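Local coordinates for protein laminin subunit ALPHA-1 (Mus musculus, PDB 2JD4) that probably anchors laminin-111, a basement membrane protein, to the cell surface through its paired LG4 and LG5 domains, each carrying a metal site, at residues 31-36 with 184-189; 21-26 with 166-171; 27-32 with 149-154. The protein carries 4 engineered substitutions. All coordinates share one frame; numbering follows the deposited sequence.

Contact 1: residues 31-36 with 184-189; sequences HLVLPL and PLSASA
His31 with Ser188, a hydrogen-bonded pair, and Leu32 with Ala187, a non-hydrogen-bonded one, join two strands at the edge of a laminin G beta sandwich, where strand 186-188 is the outermost strand of a seven-stranded antiparallel sheet. The two strands run 169° apart in direction. His31 N donates to Ser188 O over 3.1 Å, and Ser188 N answers to His31 O. Further on, Val33 N reaches Ser186 O, while Val33 O accepts a bond from Leu185 N at 2.7 Å, the nitrogen lying nearly in line with the Val33 C=O (171°).

On the face shared by His31 and Val33, the imidazole swings back over the neighbouring strand because CG stands between the backbone N and the carbonyl carbon (chi1 72°). Its CE1 lies 3.6 Å from Ser188 CB, with Ser188 N and Ala187 CA over the ring. Val33 CG2 meets the ring edge in plane and also rests 3.3 Å from Ser186 OG; CG1 turns to Leu185 CD1. On the other face Leu32 CD2 packs against Ala187 CB at 3.7 Å, and Leu34 CD2 against Pro184 CB. Pro35 and Leu185 lie alongside one another, pointing opposite ways, with their CG atoms a tight 3.5 Å apart.

Behind these, Leu32 and Leu34 bond through their backbones to Leu146 and Leu144 of strand 143-146, and His31 ND1 is held by Asn29 O. The other ring nitrogen, His31 NE2, meets a water at 2.8 Å, and that water lies 2.7 Å from Ser186 OG.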
loop_
_atom_site.group_PDB
_atom_site.type_symbol
_atom_site.label_atom_id
_atom_site.label_comp_id
_atom_site.label_asym_id
_atom_site.label_seq_id
_atom_site.Cartn_x
_atom_site.Cartn_y
_atom_site.Cartn_z
ATOM N N HIS A 31 11.488 1.434 6.668
ATOM C CA HIS A 31 12.460 0.393 6.995
ATOM C C HIS A 31 13.111 0.597 8.359
ATOM O O HIS A 31 12.955 1.643 8.988
ATOM C CB HIS A 31 13.583 0.380 5.948
ATOM C CG HIS A 31 14.510 1.552 6.062
ATOM N ND1 HIS A 31 14.150 2.827 5.680
ATOM C CD2 HIS A 31 15.736 1.663 6.627
ATOM C CE1 HIS A 31 15.110 3.673 6.011
ATOM N NE2 HIS A 31 16.083 2.991 6.588
ATOM N N LEU A 32 13.843 -0.423 8.793
ATOM C CA LEU A 32 14.617 -0.394 10.029
ATOM C C LEU A 32 16.012 -0.872 9.614
ATOM O O LEU A 32 16.136 -1.779 8.791
ATOM C CB LEU A 32 14.072 -1.379 11.075
ATOM C CG LEU A 32 12.717 -1.164 11.751
ATOM C CD1 LEU A 32 12.481 -2.293 12.751
ATOM C CD2 LEU A 32 12.695 0.186 12.456
ATOM N N VAL A 33 17.049 -0.250 10.156
ATOM C CA VAL A 33 18.416 -0.668 9.880
ATOM C C VAL A 33 18.883 -1.249 11.209
ATOM O O VAL A 33 19.014 -0.530 12.200
ATOM C CB VAL A 33 19.310 0.515 9.476
ATOM C CG1 VAL A 33 20.750 0.040 9.287
ATOM C CG2 VAL A 33 18.784 1.141 8.182
ATOM N N LEU A 34 19.097 -2.559 11.227
ATOM C CA LEU A 34 19.499 -3.259 12.439
ATOM C C LEU A 34 20.953 -3.719 12.433
ATOM O O LEU A 34 21.458 -4.228 11.429
ATOM C CB LEU A 34 18.591 -4.470 12.648
ATOM C CG LEU A 34 17.080 -4.224 12.637
ATOM C CD1 LEU A 34 16.358 -5.546 12.850
ATOM C CD2 LEU A 34 16.705 -3.238 13.734
ATOM N N PRO A 35 21.644 -3.560 13.569
ATOM C CA PRO A 35 23.048 -3.965 13.688
ATOM C C PRO A 35 23.185 -5.481 13.774
ATOM O O PRO A 35 22.332 -6.144 14.352
ATOM C CB PRO A 35 23.504 -3.308 15.004
ATOM C CG PRO A 35 22.374 -2.373 15.397
ATOM C CD PRO A 35 21.146 -3.016 14.840
ATOM N N LEU A 36 24.246 -6.025 13.180
ATOM C CA LEU A 36 24.533 -7.457 13.258
ATOM C C LEU A 36 25.880 -7.509 13.975
ATOM O O LEU A 36 26.895 -7.093 13.415
ATOM C CB LEU A 36 24.685 -8.087 11.868
ATOM C CG LEU A 36 23.473 -8.171 10.936
ATOM C CD1 LEU A 36 23.885 -8.849 9.636
ATOM C CD2 LEU A 36 22.352 -8.934 11.611
ATOM N N PRO A 184 17.206 0.119 16.715
ATOM C CA PRO A 184 17.720 0.251 15.347
ATOM C C PRO A 184 18.769 1.351 15.210
ATOM O O PRO A 184 18.771 2.314 15.977
ATOM C CB PRO A 184 16.461 0.551 14.541
ATOM C CG PRO A 184 15.639 1.354 15.507
ATOM C CD PRO A 184 15.803 0.568 16.794
ATOM N N LEU A 185 19.660 1.188 14.235
ATOM C CA LEU A 185 20.713 2.160 13.956
ATOM C C LEU A 185 20.070 3.407 13.359
ATOM O O LEU A 185 20.498 4.535 13.618
ATOM C CB LEU A 185 21.715 1.578 12.955
ATOM C CG LEU A 185 22.675 0.512 13.480
ATOM C CD1 LEU A 185 23.344 -0.226 12.324
ATOM C CD2 LEU A 185 23.711 1.185 14.374
ATOM N N SER A 186 19.045 3.183 12.544
ATOM C CA SER A 186 18.309 4.264 11.906
ATOM C C SER A 186 17.000 3.677 11.406
ATOM O O SER A 186 16.820 2.462 11.417
ATOM C CB SER A 186 19.116 4.867 10.747
ATOM O OG SER A 186 19.520 3.883 9.812
ATOM N N ALA A 187 16.087 4.536 10.971
ATOM C CA ALA A 187 14.793 4.082 10.494
ATOM C C ALA A 187 14.036 5.202 9.802
ATOM O O ALA A 187 14.392 6.375 9.911
ATOM C CB ALA A 187 13.970 3.559 11.659
ATOM N N SER A 188 12.991 4.828 9.080
ATOM C CA SER A 188 12.175 5.807 8.400
ATOM C C SER A 188 10.769 5.293 8.160
ATOM O O SER A 188 10.577 4.150 7.752
ATOM C CB SER A 188 12.811 6.206 7.063
ATOM O OG SER A 188 11.940 7.054 6.333
ATOM N N ALA A 189 9.795 6.149 8.461
ATOM C CA ALA A 189 8.376 5.881 8.251
ATOM C C ALA A 189 7.806 4.540 8.690
ATOM O O ALA A 189 7.084 3.895 7.930
ATOM C CB ALA A 189 8.037 6.114 6.771
HETATM O O HOH W 1 18.234 4.534 7.551
#

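Contact 2: residues 21-26 with 166-171; sequences AHQFGL and PACIGE
Segments 21-26 and 166-171 run antiparallel, 165° apart, with His22 and Ile169 as a hydrogen-bonded pair. His22 N donates to Ile169 O over 3.0 Å, and Ile169 N returns a bond of 2.8 Å to His22 O. Phe24 N reaches Ala167 O at 2.8 Å in a nearly straight bond (172°). Between these bonds Gln23 and Cys168 form a non-hydrogen-bonded pair, where CA-H groups of both residues point at carbonyl oxygens of the partner strand. At the end of the pairing Gly25, with positive phi and no side chain, lets its CA settle 3.7 Å from Pro166 CA.

The face of Gln23 and Cys168 is compact. Gln23 leaves with CG anti to its backbone nitrogen and then bends at chi2 (79°), which carries the amide back across the neighbouring strand until NE2 lies 3.3 Å from Cys168 CB. Cys168 SG is turned along the strand toward Ala21, 3.6 Å from Ala21 CB, and is tied by a disulfide to Cys193.

The face of His22 and Ile169 carries the main apolar contact. Here the ring of Phe24, a loop residue, crosses Ile169 at about a right angle, approached obliquely by the end of that side chain, with Phe24 CE1 3.8 Å from Ile169 CD1. Ala167 O sits at the edge of the same ring, near its plane, 3.7 Å from Phe24 CD1, while the oxygen is already gripped by the N-H of Phe24.

Strand 44-53 bonds to 167-174 through Arg52 and Ser50, so 167-174 is an inner strand here. His22 also touches Leu32 of the second sheet. Phe24 packs on Leu32 as well, an apolar meeting of layers characteristic of the two-sheet laminin G beta sandwich.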
loop_
_atom_site.group_PDB
_atom_site.type_symbol
_atom_site.label_atom_id
_atom_site.label_comp_id
_atom_site.label_asym_id
_atom_site.label_seq_id
_atom_site.Cartn_x
_atom_site.Cartn_y
_atom_site.Cartn_z
ATOM N N ALA A 21 5.946 -5.365 17.368
ATOM C CA ALA A 21 5.773 -5.667 15.954
ATOM C C ALA A 21 5.820 -4.347 15.203
ATOM O O ALA A 21 5.493 -3.297 15.770
ATOM C CB ALA A 21 4.443 -6.366 15.714
ATOM N N HIS A 22 6.222 -4.394 13.937
ATOM C CA HIS A 22 6.300 -3.174 13.142
ATOM C C HIS A 22 5.580 -3.307 11.798
ATOM O O HIS A 22 5.645 -4.352 11.147
ATOM C CB HIS A 22 7.775 -2.810 12.907
ATOM C CG HIS A 22 8.544 -2.564 14.170
ATOM N ND1 HIS A 22 8.621 -1.325 14.768
ATOM C CD2 HIS A 22 9.255 -3.404 14.958
ATOM C CE1 HIS A 22 9.347 -1.411 15.867
ATOM N NE2 HIS A 22 9.744 -2.663 16.007
ATOM N N GLN A 23 4.899 -2.239 11.390
ATOM C CA GLN A 23 4.192 -2.223 10.116
ATOM C C GLN A 23 5.053 -1.460 9.113
ATOM O O GLN A 23 5.468 -0.337 9.382
ATOM C CB GLN A 23 2.838 -1.512 10.241
ATOM C CG GLN A 23 2.050 -1.447 8.924
ATOM C CD GLN A 23 1.349 -2.753 8.585
ATOM O OE1 GLN A 23 0.858 -2.932 7.471
ATOM N NE2 GLN A 23 1.290 -3.668 9.552
ATOM N N PHE A 24 5.317 -2.072 7.964
ATOM C CA PHE A 24 6.111 -1.430 6.925
ATOM C C PHE A 24 5.223 -1.140 5.711
ATOM O O PHE A 24 4.019 -1.399 5.734
ATOM C CB PHE A 24 7.293 -2.325 6.525
ATOM C CG PHE A 24 8.238 -2.616 7.657
ATOM C CD1 PHE A 24 8.015 -3.698 8.505
ATOM C CD2 PHE A 24 9.337 -1.789 7.893
ATOM C CE1 PHE A 24 8.876 -3.956 9.580
ATOM C CE2 PHE A 24 10.201 -2.035 8.958
ATOM C CZ PHE A 24 9.968 -3.123 9.805
ATOM N N GLY A 25 5.814 -0.592 4.656
ATOM C CA GLY A 25 5.039 -0.288 3.465
ATOM C C GLY A 25 4.201 0.985 3.515
ATOM O O GLY A 25 3.460 1.259 2.574
ATOM N N LEU A 26 4.297 1.763 4.591
ATOM C CA LEU A 26 3.526 3.007 4.676
ATOM C C LEU A 26 4.042 3.978 3.608
ATOM O O LEU A 26 3.280 4.771 3.052
ATOM C CB LEU A 26 3.646 3.618 6.074
ATOM C CG LEU A 26 2.975 2.781 7.170
ATOM C CD1 LEU A 26 3.395 3.314 8.521
ATOM C CD2 LEU A 26 1.449 2.823 7.020
ATOM N N PRO A 166 4.383 -3.984 2.262
ATOM C CA PRO A 166 3.257 -3.527 3.085
ATOM C C PRO A 166 2.861 -4.692 3.981
ATOM O O PRO A 166 1.990 -5.484 3.625
ATOM C CB PRO A 166 2.161 -3.217 2.054
ATOM C CG PRO A 166 2.919 -3.028 0.765
ATOM C CD PRO A 166 3.969 -4.096 0.852
ATOM N N ALA A 167 3.514 -4.811 5.132
ATOM C CA ALA A 167 3.221 -5.911 6.042
ATOM C C ALA A 167 3.702 -5.627 7.456
ATOM O O ALA A 167 4.507 -4.723 7.680
ATOM C CB ALA A 167 3.889 -7.197 5.533
ATOM N N CYS A 168 3.204 -6.429 8.392
ATOM C CA CYS A 168 3.587 -6.337 9.791
ATOM C C CYS A 168 4.616 -7.434 10.016
ATOM O O CYS A 168 4.421 -8.571 9.587
ATOM C CB CYS A 168 2.384 -6.586 10.699
ATOM S SG CYS A 168 2.803 -6.454 12.469
ATOM N N ILE A 169 5.711 -7.097 10.679
ATOM C CA ILE A 169 6.747 -8.080 10.950
ATOM C C ILE A 169 7.015 -8.145 12.450
ATOM O O ILE A 169 7.178 -7.121 13.105
ATOM C CB ILE A 169 8.057 -7.734 10.216
ATOM C CG1 ILE A 169 7.817 -7.701 8.705
ATOM C CG2 ILE A 169 9.117 -8.786 10.526
ATOM C CD1 ILE A 169 9.059 -7.331 7.894
ATOM N N GLY A 170 7.035 -9.358 12.988
ATOM C CA GLY A 170 7.282 -9.526 14.402
ATOM C C GLY A 170 8.770 -9.630 14.672
ATOM O O GLY A 170 9.574 -8.901 14.087
ATOM N N GLU A 171 9.139 -10.559 15.545
ATOM C CA GLU A 171 10.534 -10.752 15.901
ATOM C C GLU A 171 11.305 -11.439 14.767
ATOM O O GLU A 171 10.727 -12.158 13.956
ATOM C CB GLU A 171 10.633 -11.598 17.180
ATOM C CG GLU A 171 9.911 -11.018 18.404
ATOM C CD GLU A 171 10.345 -9.603 18.742
ATOM O OE1 GLU A 171 11.528 -9.269 18.521
ATOM O OE2 GLU A 171 9.506 -8.822 19.244
#

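Contact 3: residues 27-32 with 149-154; sequences SQNSHL and LPSHYR
The imidazole of His31 lies against the Leu149-Pro150 peptide: Pro150 N stands 3.8 Å above the ring plane over its centre, and Leu149 C sits over the same face toward the rim. Pro150 CD makes a CH-pi contact with this face, 4.2 Å from the His31 ring centroid and 16° off the normal, the two side chains crossing at about a right angle. The opposite face looks to strand 186-188, so the ring is sandwiched between a loop and a strand. At its edge, Asn29 C lies in plane. The rotation of the ring is fixed by His31 ND1, which donates to Asn29 O over 2.8 Å in a nearly straight bond (171°), the acceptor close to the ring plane.

Asn29 leans on the loop with its CB, 3.4 Å from Leu149 O. Nearby, a water bridges the segments, 2.8 Å from both Gln28 O and Leu149 N. Segment 27-32 holds this shape through a type I turn from Ser27 to Ser30, in which Ser27 OG accepts from Asn29 N at 3.0 Å, an ST turn, and Ser27 N donates to Ser30 OG 2.9 Å away.

Gln28 also reaches Asp363, Ser365 and Arg366 of the second laminin G domain, while Leu149 packs on Leu59 and Tyr62. The contact joins the turn leading into strand 31-35 to the loop after strand 143-146 in the laminin G sandwich.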
loop_
_atom_site.group_PDB
_atom_site.type_symbol
_atom_site.label_atom_id
_atom_site.label_comp_id
_atom_site.label_asym_id
_atom_site.label_seq_id
_atom_site.Cartn_x
_atom_site.Cartn_y
_atom_site.Cartn_z
ATOM N N SER A 27 5.344 3.920 3.340
ATOM C CA SER A 27 5.954 4.724 2.287
ATOM C C SER A 27 6.791 3.708 1.514
ATOM O O SER A 27 6.994 2.588 1.986
ATOM C CB SER A 27 6.856 5.822 2.858
ATOM O OG SER A 27 8.142 5.320 3.157
ATOM N N GLN A 28 7.267 4.076 0.331
ATOM C CA GLN A 28 8.079 3.149 -0.453
ATOM C C GLN A 28 9.425 2.889 0.231
ATOM O O GLN A 28 10.139 1.946 -0.128
ATOM C CB GLN A 28 8.308 3.698 -1.872
ATOM C CG GLN A 28 7.041 3.783 -2.716
ATOM C CD GLN A 28 7.063 2.862 -3.933
ATOM O OE1 GLN A 28 7.852 3.053 -4.862
ATOM N NE2 GLN A 28 6.191 1.858 -3.930
ATOM N N ASN A 29 9.767 3.706 1.221
ATOM C CA ASN A 29 11.040 3.527 1.927
ATOM C C ASN A 29 10.950 3.300 3.437
ATOM O O ASN A 29 11.874 3.632 4.182
ATOM C CB ASN A 29 11.972 4.704 1.636
ATOM C CG ASN A 29 12.384 4.764 0.176
ATOM O OD1 ASN A 29 13.183 3.947 -0.301
ATOM N ND2 ASN A 29 11.821 5.715 -0.548
ATOM N N SER A 30 9.844 2.729 3.895
ATOM C CA SER A 30 9.709 2.426 5.314
ATOM C C SER A 30 10.707 1.305 5.602
ATOM O O SER A 30 10.761 0.327 4.862
ATOM C CB SER A 30 8.296 1.925 5.631
ATOM O OG SER A 30 7.315 2.867 5.239
ATOM N N HIS A 31 11.488 1.434 6.668
ATOM C CA HIS A 31 12.460 0.393 6.995
ATOM C C HIS A 31 13.111 0.597 8.359
ATOM O O HIS A 31 12.955 1.643 8.988
ATOM C CB HIS A 31 13.583 0.380 5.948
ATOM C CG HIS A 31 14.510 1.552 6.062
ATOM N ND1 HIS A 31 14.150 2.827 5.680
ATOM C CD2 HIS A 31 15.736 1.663 6.627
ATOM C CE1 HIS A 31 15.110 3.673 6.011
ATOM N NE2 HIS A 31 16.083 2.991 6.588
ATOM N N LEU A 32 13.843 -0.423 8.793
ATOM C CA LEU A 32 14.617 -0.394 10.029
ATOM C C LEU A 32 16.012 -0.872 9.614
ATOM O O LEU A 32 16.136 -1.779 8.791
ATOM C CB LEU A 32 14.072 -1.379 11.075
ATOM C CG LEU A 32 12.717 -1.164 11.751
ATOM C CD1 LEU A 32 12.481 -2.293 12.751
ATOM C CD2 LEU A 32 12.695 0.186 12.456
ATOM N N LEU A 149 14.253 -0.297 2.210
ATOM C CA LEU A 149 15.580 0.316 2.133
ATOM C C LEU A 149 15.494 1.836 2.286
ATOM O O LEU A 149 14.441 2.440 2.058
ATOM C CB LEU A 149 16.235 -0.003 0.776
ATOM C CG LEU A 149 16.400 -1.471 0.382
ATOM C CD1 LEU A 149 16.764 -1.558 -1.110
ATOM C CD2 LEU A 149 17.467 -2.121 1.246
ATOM N N PRO A 150 16.610 2.475 2.678
ATOM C CA PRO A 150 16.654 3.931 2.850
ATOM C C PRO A 150 16.440 4.587 1.486
ATOM O O PRO A 150 16.769 4.002 0.452
ATOM C CB PRO A 150 18.067 4.180 3.382
ATOM C CG PRO A 150 18.458 2.863 4.004
ATOM C CD PRO A 150 17.895 1.858 3.048
ATOM N N SER A 151 15.893 5.794 1.489
ATOM C CA SER A 151 15.628 6.529 0.256
ATOM C C SER A 151 16.898 6.817 -0.559
ATOM O O SER A 151 16.871 6.836 -1.790
ATOM C CB SER A 151 14.926 7.849 0.590
ATOM O OG SER A 151 14.563 8.542 -0.587
ATOM N N HIS A 152 18.007 7.037 0.130
ATOM C CA HIS A 152 19.265 7.348 -0.537
ATOM C C HIS A 152 20.006 6.139 -1.115
ATOM O O HIS A 152 20.920 6.304 -1.920
ATOM C CB HIS A 152 20.195 8.087 0.432
ATOM C CG HIS A 152 20.553 7.295 1.652
ATOM N ND1 HIS A 152 21.308 6.143 1.598
ATOM C CD2 HIS A 152 20.257 7.488 2.960
ATOM C CE1 HIS A 152 21.463 5.662 2.818
ATOM N NE2 HIS A 152 20.835 6.459 3.664
ATOM N N TYR A 153 19.607 4.933 -0.720
ATOM C CA TYR A 153 20.272 3.712 -1.180
ATOM C C TYR A 153 19.831 3.257 -2.575
ATOM O O TYR A 153 18.658 3.354 -2.924
ATOM C CB TYR A 153 20.015 2.585 -0.168
ATOM C CG TYR A 153 20.969 1.422 -0.271
ATOM C CD1 TYR A 153 22.281 1.531 0.183
ATOM C CD2 TYR A 153 20.563 0.213 -0.832
ATOM C CE1 TYR A 153 23.168 0.465 0.082
ATOM C CE2 TYR A 153 21.439 -0.860 -0.938
ATOM C CZ TYR A 153 22.739 -0.727 -0.480
ATOM O OH TYR A 153 23.608 -1.786 -0.584
ATOM N N ARG A 154 20.783 2.759 -3.362
ATOM C CA ARG A 154 20.519 2.260 -4.717
ATOM C C ARG A 154 20.950 0.801 -4.761
ATOM O O ARG A 154 22.110 0.517 -5.034
ATOM C CB ARG A 154 21.344 3.034 -5.756
ATOM C CG ARG A 154 20.938 4.482 -6.006
ATOM C CD ARG A 154 19.568 4.574 -6.650
ATOM N NE ARG A 154 18.543 4.961 -5.687
ATOM C CZ ARG A 154 18.481 6.159 -5.119
ATOM N NH1 ARG A 154 19.384 7.083 -5.423
ATOM N NH2 ARG A 154 17.523 6.435 -4.245
HETATM O O HOH W 2 12.489 0.348 0.086
#

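From the N terminus the chain passes through 21-26, 27-32 and 31-36 in quick succession before running through most of the first LG domain. Contact 3 closes first, when 149-154 returns to 27-32, tying the turn before strand 31-35 to the loop that follows strand 143-146. It lies nested within the larger loop that contact 2 closes at 166-171. Contact 1 closes last, at 184-189; it crosses contact 2 and shares its first strand, with His31 and Leu32, with contact 3. Contact 2 fixes the chain entry to one sheet and contact 1 adds the last strand to the other. Phe24 packing on His31 and Leu32 brings them together, and Ala189 O near Ser30 OG joins contacts 1 and 3.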